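Local coordinates for protein afamin (Homo sapiens, PDB 6FAK) that carries hydrophobic molecules in body fluids, binds vitamin E and keeps lipid-modified Wnt proteins soluble and active, at residues 24-29 against 43-48; 231-236 against 268-273; 393-398 against 439-444; 532-537 against 543-548. One frame throughout, in Å; residues are numbered along the deposited sequence.

Contact 1: residues 24-29 against 43-48; sequences YITIIA and EKLVKD
Thr26 of helix 22-33 meets Leu45 and Val46 of helix 39-58, and the contact is carried almost wholly by carbon atoms. Its tight spot is the methyl of Thr26: CG2 lies 3.5 Å from Leu45 CG and 3.6 Å from Leu45 CD2, tucked against the branch point of the leucine. The methyl gets there because CG2 is anti to the backbone N of Thr26 (chi1, measured to OG1, is -62°). The same methyl faces the backbone of Val46, with Thr26 CG2 4.0 Å from Val46 N. Beside this pair a second apolar touch forms where the CG1 methylene of Ile27 meets one branch of Val46, Ile27 CG1 to Val46 CG2 being 4.0 Å.

Polar groups stay within each helix. Thr26 OG1 is hydrogen-bonded to Ile22 O one turn back, which satisfies a buried hydroxyl and leaves the methyl for the partner helix; a threonine is thus small and two-sided enough for this place. On the outer side of helix 39-58 the ammonium of Lys47 curls back to its own helix, NZ to Glu43 O being 3.2 Å, and that carbonyl also accepts from Lys47 N on the opposite face of its plane.

The axes of the two short segments approach to 9.2 Å, with their N-to-C directions at 130°. Leu45 also packs on Leu73 and Ile77 of helix 69-78, so three helices meet here. Such a pair of helices, folded back on each other through a short connection, belongs to the all-helical, disulfide-rich fold of the first albumin domain.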
loop_
_atom_site.group_PDB
_atom_site.type_symbol
_atom_site.label_atom_id
_atom_site.label_comp_id
_atom_site.label_asym_id
_atom_site.label_seq_id
_atom_site.Cartn_x
_atom_site.Cartn_y
_atom_site.Cartn_z
ATOM N N TYR A 24 16.617 14.766 -9.118
ATOM C CA TYR A 24 15.993 13.585 -8.538
ATOM C C TYR A 24 14.445 13.610 -8.592
ATOM O O TYR A 24 13.794 12.618 -8.905
ATOM C CB TYR A 24 16.472 13.389 -7.091
ATOM C CG TYR A 24 17.985 13.341 -6.955
ATOM C CD1 TYR A 24 18.730 12.316 -7.546
ATOM C CD2 TYR A 24 18.681 14.346 -6.258
ATOM C CE1 TYR A 24 20.124 12.289 -7.440
ATOM C CE2 TYR A 24 20.066 14.312 -6.132
ATOM C CZ TYR A 24 20.783 13.279 -6.717
ATOM O OH TYR A 24 22.158 13.249 -6.601
ATOM N N ILE A 25 13.899 14.753 -8.231
ATOM C CA ILE A 25 12.470 15.049 -8.267
ATOM C C ILE A 25 11.888 14.873 -9.669
ATOM O O ILE A 25 10.796 14.284 -9.835
ATOM C CB ILE A 25 12.238 16.485 -7.741
ATOM C CG1 ILE A 25 12.491 16.525 -6.223
ATOM C CG2 ILE A 25 10.869 17.019 -8.072
ATOM C CD1 ILE A 25 12.524 17.949 -5.697
ATOM N N THR A 26 12.583 15.398 -10.663
ATOM C CA THR A 26 12.108 15.330 -12.028
ATOM C C THR A 26 12.048 13.871 -12.570
ATOM O O THR A 26 11.103 13.486 -13.274
ATOM C CB THR A 26 13.003 16.202 -12.951
ATOM O OG1 THR A 26 12.917 17.569 -12.526
ATOM C CG2 THR A 26 12.518 16.137 -14.370
ATOM N N ILE A 27 13.096 13.115 -12.268
ATOM C CA ILE A 27 13.199 11.690 -12.620
ATOM C C ILE A 27 12.042 10.921 -12.006
ATOM O O ILE A 27 11.364 10.141 -12.703
ATOM C CB ILE A 27 14.564 11.115 -12.179
ATOM C CG1 ILE A 27 15.636 11.637 -13.116
ATOM C CG2 ILE A 27 14.568 9.585 -12.203
ATOM C CD1 ILE A 27 17.063 11.302 -12.669
ATOM N N ILE A 28 11.794 11.161 -10.706
ATOM C CA ILE A 28 10.711 10.452 -10.021
ATOM C C ILE A 28 9.375 10.759 -10.750
ATOM O O ILE A 28 8.668 9.841 -11.135
ATOM C CB ILE A 28 10.551 10.859 -8.558
ATOM C CG1 ILE A 28 11.753 10.367 -7.720
ATOM C CG2 ILE A 28 9.269 10.276 -7.971
ATOM C CD1 ILE A 28 11.749 10.788 -6.271
ATOM N N ALA A 29 9.081 12.037 -10.963
ATOM C CA ALA A 29 7.791 12.415 -11.607
ATOM C C ALA A 29 7.627 11.775 -13.017
ATOM O O ALA A 29 6.592 11.224 -13.349
ATOM C CB ALA A 29 7.694 13.926 -11.717
ATOM N N GLU A 43 16.934 12.427 -18.854
ATOM C CA GLU A 43 17.990 13.439 -18.906
ATOM C C GLU A 43 17.560 14.713 -19.635
ATOM O O GLU A 43 17.838 15.824 -19.170
ATOM C CB GLU A 43 19.255 12.843 -19.565
ATOM C CG GLU A 43 19.958 11.723 -18.769
ATOM C CD GLU A 43 21.109 11.053 -19.536
ATOM O OE1 GLU A 43 20.970 10.758 -20.757
ATOM O OE2 GLU A 43 22.162 10.795 -18.915
ATOM N N LYS A 44 16.828 14.559 -20.737
ATOM C CA LYS A 44 16.323 15.698 -21.470
ATOM C C LYS A 44 15.299 16.504 -20.675
ATOM O O LYS A 44 15.339 17.738 -20.708
ATOM C CB LYS A 44 15.720 15.246 -22.790
ATOM C CG LYS A 44 16.729 14.601 -23.738
ATOM C CD LYS A 44 16.223 14.555 -25.181
ATOM C CE LYS A 44 15.207 13.447 -25.398
ATOM N NZ LYS A 44 15.855 12.111 -25.548
ATOM N N LEU A 45 14.383 15.834 -19.952
ATOM C CA LEU A 45 13.474 16.573 -19.047
ATOM C C LEU A 45 14.243 17.264 -17.901
ATOM O O LEU A 45 13.914 18.403 -17.522
ATOM C CB LEU A 45 12.356 15.705 -18.489
ATOM C CG LEU A 45 11.263 16.410 -17.636
ATOM C CD1 LEU A 45 10.493 17.480 -18.393
ATOM C CD2 LEU A 45 10.271 15.393 -17.099
ATOM N N VAL A 46 15.229 16.575 -17.331
ATOM C CA VAL A 46 16.049 17.183 -16.262
ATOM C C VAL A 46 16.555 18.568 -16.713
ATOM O O VAL A 46 16.342 19.566 -16.006
ATOM C CB VAL A 46 17.178 16.244 -15.789
ATOM C CG1 VAL A 46 18.153 16.961 -14.863
ATOM C CG2 VAL A 46 16.577 15.061 -15.025
ATOM N N LYS A 47 17.133 18.636 -17.914
ATOM C CA LYS A 47 17.691 19.904 -18.444
ATOM C C LYS A 47 16.598 20.976 -18.537
ATOM O O LYS A 47 16.805 22.102 -18.089
ATOM C CB LYS A 47 18.364 19.723 -19.810
ATOM C CG LYS A 47 19.496 18.702 -19.907
ATOM C CD LYS A 47 20.691 19.003 -19.009
ATOM C CE LYS A 47 20.655 18.270 -17.662
ATOM N NZ LYS A 47 20.532 16.784 -17.774
ATOM N N ASP A 48 15.420 20.606 -19.048
ATOM C CA ASP A 48 14.271 21.533 -19.094
ATOM C C ASP A 48 13.819 22.088 -17.749
ATOM O O ASP A 48 13.486 23.270 -17.659
ATOM C CB ASP A 48 13.059 20.891 -19.767
ATOM C CG ASP A 48 13.271 20.632 -21.242
ATOM O OD1 ASP A 48 14.301 21.072 -21.791
ATOM O OD2 ASP A 48 12.376 20.004 -21.859
#

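Contact 2: residues 231-236 against 268-273; sequences FKELIS and CSKQDS
Glu233, near the start of helix 231-250, reaches across to Lys270 in the loop that follows helix 253-268. Its CB points toward that loop, and CG, anti to the backbone N (chi1 -168°), carries the chain outward until Glu233 CG is 4.1 Å from Lys270 CD. A bend at chi2 (62°) brings CD round, and chi3 (62°) turns the plane of the carboxylate so that its face meets a lysine methylene: Glu233 CD is 3.3 Å from Lys270 CD. Of the oxygens, OE1 is the closer, 3.1 Å from Lys270 CD. The two helices behind these segments are consecutive in the second albumin domain and lie in the region forming the pocket for hydrophobic ligands; Cys268, where the second helix ends, is disulfide-bonded to Cys282. At the tip, Glu233 OE2 and Lys270 NZ are 3.8 Å apart, a long salt bridge, while the stronger partner of OE2 is His266 NE2, to which it is hydrogen-bonded, a glutamate being long enough to serve both. With an alanine here, Lys270 would probably be left without its charge mate and His266 without its carboxylate partner.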
loop_
_atom_site.group_PDB
_atom_site.type_symbol
_atom_site.label_atom_id
_atom_site.label_comp_id
_atom_site.label_asym_id
_atom_site.label_seq_id
_atom_site.Cartn_x
_atom_site.Cartn_y
_atom_site.Cartn_z
ATOM N N PHE A 231 -9.167 19.225 19.978
ATOM C CA PHE A 231 -9.991 18.961 18.800
ATOM C C PHE A 231 -9.753 19.980 17.667
ATOM O O PHE A 231 -9.528 19.604 16.528
ATOM C CB PHE A 231 -11.463 18.840 19.189
ATOM C CG PHE A 231 -12.370 18.495 18.038
ATOM C CD1 PHE A 231 -12.252 17.279 17.394
ATOM C CD2 PHE A 231 -13.344 19.375 17.607
ATOM C CE1 PHE A 231 -13.071 16.957 16.331
ATOM C CE2 PHE A 231 -14.175 19.050 16.554
ATOM C CZ PHE A 231 -14.032 17.836 15.913
ATOM N N LYS A 232 -9.797 21.264 17.983
ATOM C CA LYS A 232 -9.613 22.285 16.975
ATOM C C LYS A 232 -8.264 22.176 16.261
ATOM O O LYS A 232 -8.195 22.338 15.041
ATOM C CB LYS A 232 -9.825 23.691 17.563
ATOM C CG LYS A 232 -11.272 23.983 17.772
ATOM C CD LYS A 232 -11.514 25.374 18.382
ATOM C CE LYS A 232 -11.062 26.597 17.559
ATOM N NZ LYS A 232 -11.858 26.891 16.342
ATOM N N GLU A 233 -7.188 21.926 17.015
ATOM C CA GLU A 233 -5.853 21.755 16.451
ATOM C C GLU A 233 -5.784 20.471 15.567
ATOM O O GLU A 233 -5.198 20.518 14.514
ATOM C CB GLU A 233 -4.798 21.674 17.545
ATOM C CG GLU A 233 -3.379 21.781 17.047
ATOM C CD GLU A 233 -3.104 23.119 16.357
ATOM O OE1 GLU A 233 -3.216 24.180 17.020
ATOM O OE2 GLU A 233 -2.783 23.110 15.148
ATOM N N LEU A 234 -6.382 19.379 16.028
ATOM C CA LEU A 234 -6.532 18.147 15.233
ATOM C C LEU A 234 -7.254 18.395 13.893
ATOM O O LEU A 234 -6.789 17.964 12.808
ATOM C CB LEU A 234 -7.256 17.102 16.079
ATOM C CG LEU A 234 -7.532 15.659 15.630
ATOM C CD1 LEU A 234 -8.714 15.555 14.750
ATOM C CD2 LEU A 234 -6.331 15.081 14.944
ATOM N N ILE A 235 -8.373 19.105 13.936
ATOM C CA ILE A 235 -9.096 19.415 12.696
ATOM C C ILE A 235 -8.227 20.238 11.767
ATOM O O ILE A 235 -8.144 19.943 10.590
ATOM C CB ILE A 235 -10.481 20.070 12.919
ATOM C CG1 ILE A 235 -11.416 19.073 13.587
ATOM C CG2 ILE A 235 -11.073 20.613 11.626
ATOM C CD1 ILE A 235 -11.622 17.758 12.889
ATOM N N SER A 236 -7.497 21.186 12.307
ATOM C CA SER A 236 -6.583 21.977 11.515
ATOM C C SER A 236 -5.477 21.128 10.840
ATOM O O SER A 236 -5.171 21.308 9.639
ATOM C CB SER A 236 -5.976 23.087 12.391
ATOM O OG SER A 236 -5.202 23.928 11.585
ATOM N N CYS A 268 5.447 19.890 14.334
ATOM C CA CYS A 268 6.608 20.404 15.097
ATOM C C CYS A 268 6.437 21.770 15.735
ATOM O O CYS A 268 6.807 21.938 16.892
ATOM C CB CYS A 268 7.862 20.420 14.228
ATOM S SG CYS A 268 8.481 18.772 14.009
ATOM N N SER A 269 5.845 22.724 15.023
ATOM C CA SER A 269 5.656 24.062 15.579
ATOM C C SER A 269 4.604 24.135 16.700
ATOM O O SER A 269 4.340 25.231 17.229
ATOM C CB SER A 269 5.390 25.114 14.487
ATOM O OG SER A 269 4.015 25.388 14.326
ATOM N N LYS A 270 3.997 22.993 17.044
ATOM C CA LYS A 270 3.164 22.861 18.245
ATOM C C LYS A 270 3.489 21.587 19.013
ATOM O O LYS A 270 2.605 20.988 19.623
ATOM C CB LYS A 270 1.695 22.906 17.860
ATOM C CG LYS A 270 1.364 24.167 17.088
ATOM C CD LYS A 270 -0.117 24.338 16.871
ATOM C CE LYS A 270 -0.433 25.719 16.306
ATOM N NZ LYS A 270 -0.080 25.795 14.865
ATOM N N GLN A 271 4.772 21.204 18.996
ATOM C CA GLN A 271 5.290 20.015 19.698
ATOM C C GLN A 271 4.681 19.875 21.093
ATOM O O GLN A 271 4.052 18.852 21.390
ATOM C CB GLN A 271 6.826 20.063 19.778
ATOM C CG GLN A 271 7.477 18.800 20.334
ATOM C CD GLN A 271 8.852 18.522 19.740
ATOM O OE1 GLN A 271 9.191 17.373 19.449
ATOM N NE2 GLN A 271 9.647 19.573 19.554
ATOM N N ASP A 272 4.842 20.910 21.925
ATOM C CA ASP A 272 4.069 21.023 23.172
ATOM C C ASP A 272 2.613 21.357 22.809
ATOM O O ASP A 272 2.356 22.272 22.020
ATOM C CB ASP A 272 4.655 22.086 24.114
ATOM C CG ASP A 272 3.878 22.198 25.434
ATOM O OD1 ASP A 272 4.373 21.685 26.466
ATOM O OD2 ASP A 272 2.768 22.786 25.433
ATOM N N SER A 273 1.679 20.621 23.415
ATOM C CA SER A 273 0.251 20.629 23.055
ATOM C C SER A 273 -0.083 19.828 21.776
ATOM O O SER A 273 -1.092 20.088 21.124
ATOM C CB SER A 273 -0.315 22.067 22.987
ATOM O OG SER A 273 -0.038 22.694 21.747
#

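Contact 3: residues 393-398 against 439-444; sequences QECKHF and TCCTLS
The torsions of Cys395 and Cys441 match: in each, SG is anti to the carbonyl carbon and beside the backbone N, with chi1 of -78° and -74°, and each CB points toward the other segment. The two sulfurs thereby meet as a disulfide, Cys395 SG to Cys441 SG being 2.1 Å, twisted at -82° about the S-S bond, near the relaxed quarter turn and left-handed in sign. The alpha carbons come to 5.7 Å, Cys395 CA to Cys441 CA, the short span such a bridge demands.

One helical turn further along, Phe398 lays its ring beside the bridge. The CD2 corner of the ring is 3.9 Å from Cys441 CB, and Cys441 SG approaches the Phe398 ring obliquely, 5.0 Å from its centroid, a sulfur-aromatic contact. The ring also touches Phe437 and Thr438 of helix 423-440 and Leu406 of its own helix, so a flat, apolar side chain suits the angle between the two helices.

Cys441 is the first residue past helix 423-440, and a type II turn runs from Cys440 to Leu443. Adjacent Cys440 bonds to Cys449, giving the neighbouring-cysteine, double-disulfide pattern of albumin domains. The buried bond ties helix 376-417 to the end of helix 423-440, a covalent join that is likely to persist in the oxidising surroundings of a secreted protein and to open under reducing conditions.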
loop_
_atom_site.group_PDB
_atom_site.type_symbol
_atom_site.label_atom_id
_atom_site.label_comp_id
_atom_site.label_asym_id
_atom_site.label_seq_id
_atom_site.Cartn_x
_atom_site.Cartn_y
_atom_site.Cartn_z
ATOM N N GLN A 393 -8.824 -16.418 15.673
ATOM C CA GLN A 393 -8.884 -17.667 14.914
ATOM C C GLN A 393 -7.774 -17.729 13.836
ATOM O O GLN A 393 -7.051 -18.728 13.738
ATOM C CB GLN A 393 -10.285 -17.861 14.300
ATOM C CG GLN A 393 -11.339 -18.136 15.377
ATOM C CD GLN A 393 -12.720 -18.478 14.836
ATOM O OE1 GLN A 393 -13.149 -17.980 13.785
ATOM N NE2 GLN A 393 -13.425 -19.343 15.559
ATOM N N GLU A 394 -7.609 -16.644 13.080
ATOM C CA GLU A 394 -6.577 -16.569 12.056
ATOM C C GLU A 394 -5.183 -16.716 12.688
ATOM O O GLU A 394 -4.364 -17.466 12.147
ATOM C CB GLU A 394 -6.680 -15.286 11.220
ATOM C CG GLU A 394 -7.960 -15.100 10.401
ATOM C CD GLU A 394 -8.274 -13.643 9.996
ATOM O OE1 GLU A 394 -7.882 -12.683 10.715
ATOM O OE2 GLU A 394 -8.941 -13.420 8.943
ATOM N N CYS A 395 -4.926 -16.056 13.833
ATOM C CA CYS A 395 -3.625 -16.157 14.526
ATOM C C CYS A 395 -3.343 -17.571 15.072
ATOM O O CYS A 395 -2.174 -18.008 15.087
ATOM C CB CYS A 395 -3.423 -15.088 15.626
ATOM S SG CYS A 395 -2.973 -13.449 14.947
ATOM N N LYS A 396 -4.386 -18.270 15.514
ATOM C CA LYS A 396 -4.218 -19.639 15.996
ATOM C C LYS A 396 -3.832 -20.556 14.808
ATOM O O LYS A 396 -2.913 -21.372 14.926
ATOM C CB LYS A 396 -5.507 -20.140 16.665
ATOM C CG LYS A 396 -5.396 -21.487 17.376
ATOM C CD LYS A 396 -4.156 -21.586 18.266
ATOM C CE LYS A 396 -4.268 -22.683 19.315
ATOM N NZ LYS A 396 -4.620 -24.029 18.763
ATOM N N HIS A 397 -4.536 -20.390 13.692
ATOM C CA HIS A 397 -4.240 -21.091 12.447
ATOM C C HIS A 397 -2.796 -20.841 12.009
ATOM O O HIS A 397 -2.119 -21.780 11.627
ATOM C CB HIS A 397 -5.231 -20.721 11.324
ATOM C CG HIS A 397 -6.588 -21.330 11.492
ATOM N ND1 HIS A 397 -6.773 -22.645 11.869
ATOM C CD2 HIS A 397 -7.825 -20.805 11.344
ATOM C CE1 HIS A 397 -8.068 -22.900 11.944
ATOM N NE2 HIS A 397 -8.728 -21.794 11.645
ATOM N N PHE A 398 -2.335 -19.590 12.076
ATOM C CA PHE A 398 -0.912 -19.268 11.890
ATOM C C PHE A 398 0.049 -20.000 12.850
ATOM O O PHE A 398 1.095 -20.561 12.395
ATOM C CB PHE A 398 -0.687 -17.770 11.990
ATOM C CG PHE A 398 0.764 -17.365 11.958
ATOM C CD1 PHE A 398 1.468 -17.405 10.778
ATOM C CD2 PHE A 398 1.396 -16.868 13.092
ATOM C CE1 PHE A 398 2.803 -17.006 10.728
ATOM C CE2 PHE A 398 2.727 -16.465 13.054
ATOM C CZ PHE A 398 3.441 -16.546 11.869
ATOM N N THR A 439 4.030 -10.628 10.967
ATOM C CA THR A 439 4.409 -9.407 11.613
ATOM C C THR A 439 3.747 -9.209 12.999
ATOM O O THR A 439 4.399 -8.672 13.885
ATOM C CB THR A 439 4.013 -8.222 10.718
ATOM O OG1 THR A 439 4.688 -8.358 9.462
ATOM C CG2 THR A 439 4.341 -6.890 11.351
ATOM N N CYS A 440 2.483 -9.621 13.166
ATOM C CA CYS A 440 1.644 -9.155 14.272
ATOM C C CYS A 440 1.210 -10.182 15.280
ATOM O O CYS A 440 0.806 -9.801 16.386
ATOM C CB CYS A 440 0.333 -8.576 13.711
ATOM S SG CYS A 440 0.497 -7.267 12.477
ATOM N N CYS A 441 1.149 -11.459 14.894
ATOM C CA CYS A 441 0.504 -12.446 15.764
ATOM C C CYS A 441 1.360 -12.547 17.036
ATOM O O CYS A 441 2.570 -12.424 16.975
ATOM C CB CYS A 441 0.216 -13.788 15.089
ATOM S SG CYS A 441 -1.169 -13.800 13.890
ATOM N N THR A 442 0.691 -12.613 18.187
ATOM C CA THR A 442 1.313 -12.621 19.548
ATOM C C THR A 442 1.769 -11.281 20.135
ATOM O O THR A 442 2.114 -11.218 21.339
ATOM C CB THR A 442 2.472 -13.645 19.722
ATOM O OG1 THR A 442 3.657 -13.173 19.060
ATOM C CG2 THR A 442 2.057 -14.996 19.192
ATOM N N LEU A 443 1.778 -10.209 19.347
ATOM C CA LEU A 443 2.090 -8.887 19.904
ATOM C C LEU A 443 0.993 -8.474 20.889
ATOM O O LEU A 443 -0.088 -9.048 20.877
ATOM C CB LEU A 443 2.213 -7.819 18.804
ATOM C CG LEU A 443 3.265 -8.042 17.716
ATOM C CD1 LEU A 443 3.257 -6.835 16.790
ATOM C CD2 LEU A 443 4.639 -8.306 18.322
ATOM N N SER A 444 1.277 -7.505 21.759
ATOM C CA SER A 444 0.249 -6.988 22.671
ATOM C C SER A 444 -0.920 -6.306 21.905
ATOM O O SER A 444 -2.065 -6.440 22.290
ATOM C CB SER A 444 0.851 -6.015 23.689
ATOM O OG SER A 444 1.313 -4.856 23.040
#

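Contact 4: residues 532-537 against 543-548; sequences NLVKLK and EELQSL
Leu545 of helix 542-560 pushes its two methyls into the end of helix 521-536, and here the packing is close. Leu545 CD2 sits 3.6 Å from Lys537 O and 3.8 Å from Lys537 CB, where the chain has just left the helix; Leu545 CD1 fits against both branches of Val534, at 4.0 Å from Val534 CG1. The leucine is turned with CG anti to its carbonyl carbon (chi1 -69°), which sends the fork across the Val534 side chain at about a right angle, so that CD1 lies mainly against Val534 and CD2 against Lys537. A beta-branched valine gives a broad, short surface to receive it. Replacing Leu545 by an alanine is likely to open a gap between Val534 and Lys537 and to leave the Lys537 carbonyl without its apolar cover.

Toward solvent the contact is looser. Leu533 and Leu548 touch only by methyls, with Leu533 CD1 4.2 Å from Leu548 CD2, and Leu548 is partly exposed. Lys537 spans both parts: its CB joins the apolar cluster, while a bend at chi2 leads the ammonium away to hydrogen-bond Ile576 O, so the charge is not buried against the leucines.

The short axes, 10.8 Å apart and at 135°, describe a helical hairpin closed by a brief loop in the third albumin domain. Helix 376-417 packs across it, through Thr415 on Val534 and Lys416 on Leu545, while strand 503-504 lies against helix 521-536, with Phe503 touching Lys535 and Leu536.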
loop_
_atom_site.group_PDB
_atom_site.type_symbol
_atom_site.label_atom_id
_atom_site.label_comp_id
_atom_site.label_asym_id
_atom_site.label_seq_id
_atom_site.Cartn_x
_atom_site.Cartn_y
_atom_site.Cartn_z
ATOM N N ASN A 532 -2.090 -21.775 -10.095
ATOM C CA ASN A 532 -2.440 -22.393 -11.399
ATOM C C ASN A 532 -3.245 -23.695 -11.245
ATOM O O ASN A 532 -4.222 -23.938 -11.961
ATOM C CB ASN A 532 -1.198 -22.585 -12.284
ATOM C CG ASN A 532 -0.597 -21.267 -12.732
ATOM O OD1 ASN A 532 -1.339 -20.315 -13.021
ATOM N ND2 ASN A 532 0.722 -21.200 -12.822
ATOM N N LEU A 533 -2.880 -24.501 -10.257
ATOM C CA LEU A 533 -3.623 -25.719 -9.951
ATOM C C LEU A 533 -5.087 -25.459 -9.571
ATOM O O LEU A 533 -6.017 -26.200 -10.047
ATOM C CB LEU A 533 -2.931 -26.499 -8.835
ATOM C CG LEU A 533 -3.482 -27.887 -8.575
ATOM C CD1 LEU A 533 -3.251 -28.819 -9.764
ATOM C CD2 LEU A 533 -2.834 -28.413 -7.297
ATOM N N VAL A 534 -5.289 -24.420 -8.747
ATOM C CA VAL A 534 -6.605 -24.042 -8.277
ATOM C C VAL A 534 -7.432 -23.523 -9.458
ATOM O O VAL A 534 -8.613 -23.830 -9.535
ATOM C CB VAL A 534 -6.611 -23.020 -7.110
ATOM C CG1 VAL A 534 -8.008 -22.645 -6.742
ATOM C CG2 VAL A 534 -5.991 -23.619 -5.845
ATOM N N LYS A 535 -6.823 -22.746 -10.359
ATOM C CA LYS A 535 -7.532 -22.287 -11.585
ATOM C C LYS A 535 -7.917 -23.499 -12.404
ATOM O O LYS A 535 -9.083 -23.647 -12.833
ATOM C CB LYS A 535 -6.656 -21.364 -12.421
ATOM C CG LYS A 535 -6.499 -19.979 -11.827
ATOM C CD LYS A 535 -5.592 -19.099 -12.632
ATOM C CE LYS A 535 -5.553 -17.723 -12.033
ATOM N NZ LYS A 535 -4.710 -16.825 -12.821
ATOM N N LEU A 536 -6.952 -24.375 -12.604
ATOM C CA LEU A 536 -7.190 -25.564 -13.441
ATOM C C LEU A 536 -8.336 -26.462 -12.884
ATOM O O LEU A 536 -9.234 -26.871 -13.627
ATOM C CB LEU A 536 -5.917 -26.343 -13.636
ATOM C CG LEU A 536 -6.155 -27.689 -14.389
ATOM C CD1 LEU A 536 -6.642 -27.494 -15.810
ATOM C CD2 LEU A 536 -4.878 -28.504 -14.334
ATOM N N LYS A 537 -8.318 -26.678 -11.582
ATOM C CA LYS A 537 -9.227 -27.562 -10.870
ATOM C C LYS A 537 -10.176 -26.783 -9.935
ATOM O O LYS A 537 -10.448 -27.220 -8.807
ATOM C CB LYS A 537 -8.380 -28.541 -10.062
ATOM C CG LYS A 537 -7.414 -29.385 -10.875
ATOM C CD LYS A 537 -8.173 -30.287 -11.822
ATOM C CE LYS A 537 -7.378 -31.564 -12.130
ATOM N NZ LYS A 537 -7.739 -32.069 -13.474
ATOM N N GLU A 543 -10.496 -28.592 0.375
ATOM C CA GLU A 543 -9.844 -29.765 0.982
ATOM C C GLU A 543 -9.201 -30.687 -0.067
ATOM O O GLU A 543 -8.063 -31.080 0.097
ATOM C CB GLU A 543 -10.839 -30.536 1.864
ATOM C CG GLU A 543 -10.265 -31.811 2.483
ATOM C CD GLU A 543 -11.244 -32.518 3.417
ATOM O OE1 GLU A 543 -11.727 -31.869 4.369
ATOM O OE2 GLU A 543 -11.515 -33.721 3.208
ATOM N N GLU A 544 -9.930 -31.027 -1.140
ATOM C CA GLU A 544 -9.359 -31.781 -2.246
ATOM C C GLU A 544 -8.138 -31.109 -2.882
ATOM O O GLU A 544 -7.176 -31.794 -3.247
ATOM C CB GLU A 544 -10.420 -32.060 -3.320
ATOM C CG GLU A 544 -11.510 -33.040 -2.879
ATOM C CD GLU A 544 -12.771 -33.040 -3.743
ATOM O OE1 GLU A 544 -13.088 -32.065 -4.451
ATOM O OE2 GLU A 544 -13.504 -34.040 -3.656
ATOM N N LEU A 545 -8.200 -29.778 -3.055
ATOM C CA LEU A 545 -7.069 -29.034 -3.602
ATOM C C LEU A 545 -5.868 -29.057 -2.650
ATOM O O LEU A 545 -4.760 -29.238 -3.087
ATOM C CB LEU A 545 -7.453 -27.574 -3.925
ATOM C CG LEU A 545 -8.425 -27.479 -5.101
ATOM C CD1 LEU A 545 -9.137 -26.137 -5.097
ATOM C CD2 LEU A 545 -7.740 -27.685 -6.417
ATOM N N GLN A 546 -6.106 -28.863 -1.370
ATOM C CA GLN A 546 -5.058 -28.926 -0.352
ATOM C C GLN A 546 -4.415 -30.345 -0.351
ATOM O O GLN A 546 -3.174 -30.495 -0.304
ATOM C CB GLN A 546 -5.654 -28.597 1.000
ATOM C CG GLN A 546 -4.714 -28.686 2.186
ATOM C CD GLN A 546 -3.626 -27.611 2.177
ATOM O OE1 GLN A 546 -3.880 -26.424 1.872
ATOM N NE2 GLN A 546 -2.418 -28.003 2.577
ATOM N N SER A 547 -5.251 -31.373 -0.455
ATOM C CA SER A 547 -4.739 -32.737 -0.492
ATOM C C SER A 547 -3.855 -33.004 -1.707
ATOM O O SER A 547 -2.758 -33.552 -1.570
ATOM C CB SER A 547 -5.883 -33.728 -0.440
ATOM O OG SER A 547 -6.570 -33.674 0.819
ATOM N N LEU A 548 -4.310 -32.593 -2.881
ATOM C CA LEU A 548 -3.545 -32.757 -4.078
ATOM C C LEU A 548 -2.226 -32.003 -4.042
ATOM O O LEU A 548 -1.187 -32.496 -4.483
ATOM C CB LEU A 548 -4.375 -32.362 -5.288
ATOM C CG LEU A 548 -3.786 -32.536 -6.686
ATOM C CD1 LEU A 548 -3.400 -33.992 -6.929
ATOM C CD2 LEU A 548 -4.825 -32.067 -7.693
#

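In the fold
The four contacts follow one another along the chain: contact 1 in the first albumin domain, contact 2 in the second, contacts 3 and 4 in the third. Contact 2 alone lies within the region lining the deep hydrophobic pocket. Contact 1, its centre 36 Å away, is linked to it through helix 253-268: Ile25 and Ala29 pack on Val253 of that helix, whose end holds Cys268. Contacts 3 and 4 lie 26 Å apart between centres; helix 376-417 carries 393-398 and, further on, packs against Val534 and Leu545. A bound polyether is near contact 3 only through Cys449, the disulfide partner of Cys440, which lines its site. Contacts 2 and 4, centres 54 Å apart, lie on opposite sides of the chain's centre.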